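Local structure of carbon monoxide oxidation system transcription regulator CooA-1 (Carboxydothermus hydrogenoformans, 6CPB) at residues Gln27-Ser30 / Ile34-Thr37; Lys62-Ala67 / Leu125-Gly130. The protein senses carbon monoxide through its heme domain, the part present here, and probably acts as a DNA-binding transcription regulator. All blocks are in the same frame, centred on the assembly; numbering follows the deposited sequence.

Contact 1: residues Gln27-Ser30 / Ile34-Thr37; sequences QRYS and ILYT
Leu35 sets its methine carbon squarely on the ring of Tyr29: CG of Leu35 lies 3.6 Å from the centroid of that ring and only 4° off the normal, a CH-pi contact over the middle of the face. Leu35 CG is anti to the carbonyl carbon, beside the backbone N (chi1 -78°), which swings it over the ring. Its two methyls straddle the rim on the same face, CD1 of Leu35 being 3.9 Å from CG of Tyr29 and CD2 of Leu35 4.0 Å from CE1 of Tyr29. A single water, in the plane of the ring at its edge, lies 2.7 Å from Tyr29 OH and donates to Leu35 O at 2.8 Å, which links the hydroxyl to the backbone of the residue beneath the ring. The Tyr36 hydroxyl comes no nearer than 4.1 Å to Tyr29 OH, too far for a hydrogen bond. No direct hydrogen bond joins the segments; backbone hydrogen bonds pair each with another strand, Tyr29 with Thr89, and Leu35 and Tyr36 with Ile83. That double pairing is a classic beta bulge, and the Tyr29 ring lies over its Leu35 side, where the two antiparallel sheets of the cyclic nucleotide-binding, cupin-type beta-roll meet.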
loop_
_atom_site.group_PDB
_atom_site.type_symbol
_atom_site.label_atom_id
_atom_site.label_comp_id
_atom_site.label_asym_id
_atom_site.label_seq_id
_atom_site.Cartn_x
_atom_site.Cartn_y
_atom_site.Cartn_z
ATOM N N GLN A 27 13.232 13.507 -14.354
ATOM C CA GLN A 27 12.336 14.220 -15.259
ATOM C C GLN A 27 11.709 15.376 -14.499
ATOM O O GLN A 27 11.415 15.256 -13.307
ATOM C CB GLN A 27 11.277 13.266 -15.818
ATOM C CG GLN A 27 10.485 13.850 -16.978
ATOM C CD GLN A 27 9.814 12.779 -17.818
ATOM O OE1 GLN A 27 10.175 11.601 -17.769
ATOM N NE2 GLN A 27 8.849 13.183 -18.618
ATOM N N ARG A 28 11.509 16.484 -15.209
ATOM C CA ARG A 28 10.930 17.697 -14.659
ATOM C C ARG A 28 9.541 17.939 -15.234
ATOM O O ARG A 28 9.267 17.627 -16.398
ATOM C CB ARG A 28 11.811 18.896 -15.003
ATOM C CG ARG A 28 13.142 18.899 -14.302
ATOM C CD ARG A 28 14.126 19.880 -14.916
ATOM N NE ARG A 28 13.705 21.278 -14.837
ATOM C CZ ARG A 28 13.922 22.089 -13.806
ATOM N NH1 ARG A 28 14.525 21.646 -12.714
ATOM N NH2 ARG A 28 13.514 23.351 -13.864
ATOM N N TYR A 29 8.687 18.536 -14.402
ATOM C CA TYR A 29 7.298 18.816 -14.741
ATOM C C TYR A 29 6.927 20.194 -14.235
ATOM O O TYR A 29 7.301 20.586 -13.131
ATOM C CB TYR A 29 6.352 17.791 -14.092
ATOM C CG TYR A 29 6.700 16.383 -14.474
ATOM C CD1 TYR A 29 7.620 15.659 -13.727
ATOM C CD2 TYR A 29 6.163 15.798 -15.608
ATOM C CE1 TYR A 29 7.972 14.387 -14.084
ATOM C CE2 TYR A 29 6.515 14.517 -15.988
ATOM C CZ TYR A 29 7.412 13.819 -15.210
ATOM O OH TYR A 29 7.795 12.541 -15.532
ATOM N N SER A 30 6.159 20.907 -15.029
ATOM C CA SER A 30 5.616 22.173 -14.579
ATOM C C SER A 30 4.287 21.965 -13.867
ATOM O O SER A 30 3.626 20.937 -13.999
ATOM C CB SER A 30 5.419 23.101 -15.764
ATOM O OG SER A 30 4.589 22.507 -16.743
ATOM N N ILE A 34 0.663 16.454 -16.247
ATOM C CA ILE A 34 0.330 15.071 -15.924
ATOM C C ILE A 34 1.602 14.238 -16.040
ATOM O O ILE A 34 2.191 14.151 -17.120
ATOM C CB ILE A 34 -0.749 14.540 -16.877
ATOM C CG1 ILE A 34 -1.973 15.461 -16.894
ATOM C CG2 ILE A 34 -1.102 13.103 -16.496
ATOM C CD1 ILE A 34 -2.609 15.685 -15.562
ATOM N N LEU A 35 2.016 13.609 -14.937
ATOM C CA LEU A 35 3.198 12.744 -14.938
ATOM C C LEU A 35 2.910 11.404 -15.589
ATOM O O LEU A 35 3.665 10.954 -16.459
ATOM C CB LEU A 35 3.700 12.499 -13.513
ATOM C CG LEU A 35 4.505 13.607 -12.845
ATOM C CD1 LEU A 35 3.661 14.831 -12.521
ATOM C CD2 LEU A 35 5.142 13.071 -11.592
ATOM N N TYR A 36 1.851 10.731 -15.145
ATOM C CA TYR A 36 1.521 9.388 -15.600
ATOM C C TYR A 36 0.015 9.208 -15.502
ATOM O O TYR A 36 -0.669 9.957 -14.795
ATOM C CB TYR A 36 2.205 8.294 -14.764
ATOM C CG TYR A 36 3.713 8.357 -14.767
ATOM C CD1 TYR A 36 4.442 8.044 -15.909
ATOM C CD2 TYR A 36 4.420 8.735 -13.628
ATOM C CE1 TYR A 36 5.818 8.108 -15.913
ATOM C CE2 TYR A 36 5.804 8.798 -13.631
ATOM C CZ TYR A 36 6.492 8.486 -14.775
ATOM O OH TYR A 36 7.872 8.547 -14.762
ATOM N N THR A 37 -0.494 8.193 -16.188
ATOM C CA THR A 37 -1.919 7.892 -16.214
ATOM C C THR A 37 -2.114 6.411 -15.977
ATOM O O THR A 37 -1.152 5.628 -15.992
ATOM C CB THR A 37 -2.553 8.259 -17.564
ATOM O OG1 THR A 37 -2.051 7.382 -18.572
ATOM C CG2 THR A 37 -2.301 9.701 -17.934
HETATM O O HOH W 1 6.238 11.374 -17.381
#

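Contact 2: residues Lys62-Ala67 / Leu125-Gly130; sequences KEFTLA and LTIING
Strand 62-67 and helical segment 125-130 run at 145° to each other, their axes 10.1 Å apart at closest approach, with Phe64 CA and Ile127 CA the nearest pair. This is strand-on-helix packing of the CRP/FNR type: an edge strand of the beta-roll lies against the long C-terminal helix 108-135, which faces the second subunit. Ile127 is the helix residue that makes the contact, through both branches. The CG2 methyl, anti to the backbone N, sits over the centre of the Phe64 ring, 4.0 Å from its centroid and 8° off the normal, a CH-pi contact. The longer branch reaches in towards the base of the Phe64 side chain, CD1 of Ile127 lying 3.7 Å from CB of Phe64. Leu131, one turn further along, also packs on Phe64, while Leu66 O accepts a hydrogen bond from the side-chain amide nitrogen ND2 of Asn123. The helix also meets the second subunit on both flanks of Ile127, where Ile128 packs on Ile128 of that chain and Thr126 OG1 is hydrogen-bonded to Arg80 NH2 of the second subunit. On the strand, Leu66 crosses Ile127 at about a right angle, its CD2 3.6 Å from CD1 of Ile127.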
loop_
_atom_site.group_PDB
_atom_site.type_symbol
_atom_site.label_atom_id
_atom_site.label_comp_id
_atom_site.label_asym_id
_atom_site.label_seq_id
_atom_site.Cartn_x
_atom_site.Cartn_y
_atom_site.Cartn_z
ATOM N N LYS A 62 -16.585 11.868 -13.021
ATOM C CA LYS A 62 -16.145 11.954 -11.637
ATOM C C LYS A 62 -14.623 12.041 -11.544
ATOM O O LYS A 62 -13.887 11.541 -12.405
ATOM C CB LYS A 62 -16.655 10.741 -10.832
ATOM C CG LYS A 62 -18.162 10.650 -10.744
ATOM C CD LYS A 62 -18.705 11.805 -9.944
ATOM C CE LYS A 62 -20.194 11.672 -9.719
ATOM N NZ LYS A 62 -20.702 12.784 -8.886
ATOM N N GLU A 63 -14.163 12.681 -10.473
ATOM C CA GLU A 63 -12.743 12.756 -10.165
ATOM C C GLU A 63 -12.576 12.825 -8.657
ATOM O O GLU A 63 -13.225 13.646 -7.994
ATOM C CB GLU A 63 -12.093 13.988 -10.800
ATOM C CG GLU A 63 -10.583 13.982 -10.618
ATOM C CD GLU A 63 -9.893 15.181 -11.184
ATOM O OE1 GLU A 63 -10.181 15.559 -12.329
ATOM O OE2 GLU A 63 -9.038 15.738 -10.474
ATOM N N PHE A 64 -11.689 11.991 -8.121
ATOM C CA PHE A 64 -11.419 11.941 -6.692
ATOM C C PHE A 64 -9.918 12.011 -6.467
ATOM O O PHE A 64 -9.174 11.163 -6.968
ATOM C CB PHE A 64 -11.927 10.637 -6.072
ATOM C CG PHE A 64 -13.370 10.362 -6.333
ATOM C CD1 PHE A 64 -14.346 10.948 -5.555
ATOM C CD2 PHE A 64 -13.751 9.491 -7.336
ATOM C CE1 PHE A 64 -15.687 10.694 -5.793
ATOM C CE2 PHE A 64 -15.089 9.235 -7.579
ATOM C CZ PHE A 64 -16.047 9.839 -6.806
ATOM N N THR A 65 -9.477 12.980 -5.680
ATOM C CA THR A 65 -8.103 12.972 -5.209
ATOM C C THR A 65 -7.918 11.842 -4.208
ATOM O O THR A 65 -8.722 11.667 -3.291
ATOM C CB THR A 65 -7.770 14.312 -4.578
ATOM O OG1 THR A 65 -7.901 15.300 -5.597
ATOM C CG2 THR A 65 -6.364 14.331 -3.985
ATOM N N LEU A 66 -6.862 11.064 -4.402
ATOM C CA LEU A 66 -6.536 9.931 -3.547
ATOM C C LEU A 66 -5.465 10.252 -2.519
ATOM O O LEU A 66 -5.510 9.730 -1.409
ATOM C CB LEU A 66 -6.091 8.752 -4.411
ATOM C CG LEU A 66 -7.125 8.212 -5.401
ATOM C CD1 LEU A 66 -6.496 7.245 -6.396
ATOM C CD2 LEU A 66 -8.280 7.572 -4.671
ATOM N N ALA A 67 -4.485 11.071 -2.872
ATOM C CA ALA A 67 -3.459 11.498 -1.934
ATOM C C ALA A 67 -2.662 12.610 -2.584
ATOM O O ALA A 67 -2.619 12.726 -3.806
ATOM C CB ALA A 67 -2.505 10.360 -1.537
ATOM N N LEU A 125 -10.816 3.499 0.280
ATOM C CA LEU A 125 -11.933 2.879 0.987
ATOM C C LEU A 125 -12.875 3.932 1.545
ATOM O O LEU A 125 -14.097 3.722 1.588
ATOM C CB LEU A 125 -11.442 1.957 2.098
ATOM C CG LEU A 125 -10.553 0.795 1.662
ATOM C CD1 LEU A 125 -10.433 -0.191 2.820
ATOM C CD2 LEU A 125 -11.029 0.100 0.405
ATOM N N THR A 126 -12.335 5.083 1.948
ATOM C CA THR A 126 -13.180 6.194 2.360
ATOM C C THR A 126 -14.079 6.662 1.217
ATOM O O THR A 126 -15.265 6.951 1.429
ATOM C CB THR A 126 -12.303 7.311 2.912
ATOM O OG1 THR A 126 -11.709 6.824 4.120
ATOM C CG2 THR A 126 -13.086 8.586 3.203
ATOM N N ILE A 127 -13.540 6.731 -0.003
ATOM C CA ILE A 127 -14.359 7.106 -1.156
ATOM C C ILE A 127 -15.472 6.089 -1.378
ATOM O O ILE A 127 -16.630 6.466 -1.595
ATOM C CB ILE A 127 -13.488 7.299 -2.409
ATOM C CG1 ILE A 127 -12.579 8.512 -2.237
ATOM C CG2 ILE A 127 -14.351 7.432 -3.671
ATOM C CD1 ILE A 127 -11.352 8.491 -3.133
ATOM N N ILE A 128 -15.144 4.791 -1.330
ATOM C CA ILE A 128 -16.172 3.766 -1.495
ATOM C C ILE A 128 -17.268 3.946 -0.452
ATOM O O ILE A 128 -18.465 3.928 -0.765
ATOM C CB ILE A 128 -15.546 2.363 -1.412
ATOM C CG1 ILE A 128 -14.641 2.102 -2.618
ATOM C CG2 ILE A 128 -16.643 1.299 -1.322
ATOM C CD1 ILE A 128 -13.749 0.885 -2.460
ATOM N N ASN A 129 -16.865 4.113 0.805
ATOM C CA ASN A 129 -17.817 4.253 1.896
ATOM C C ASN A 129 -18.747 5.440 1.657
ATOM O O ASN A 129 -19.953 5.369 1.930
ATOM C CB ASN A 129 -17.029 4.404 3.202
ATOM C CG ASN A 129 -17.890 4.268 4.431
ATOM O OD1 ASN A 129 -18.406 3.197 4.722
ATOM N ND2 ASN A 129 -18.054 5.358 5.156
ATOM N N GLY A 130 -18.205 6.538 1.134
ATOM C CA GLY A 130 -19.027 7.702 0.847
ATOM C C GLY A 130 -19.971 7.491 -0.318
ATOM O O GLY A 130 -21.141 7.868 -0.246
#

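How the contacts relate
The two contacts lie about 22 Å apart between centres and about 8 Å between nearest atoms, in series along the chain, contact 1 closing before contact 2 opens. What joins them is one antiparallel sheet, ordered 34-36, 82-85, 52-59, 62-70: contact 1 uses one outermost strand and contact 2 the other. From the first, the sheet is linked to strand 25-29 of the second sheet; from the other, to helix 108-135 and so to the dimer interface. The loop bearing His78, the axial heme ligand, enters strand 82-85; Tyr36 is about 9 Å from His78 and Leu66 about 8 Å from Arg80, between side chains, consistent with both contacts helping to frame the heme pocket.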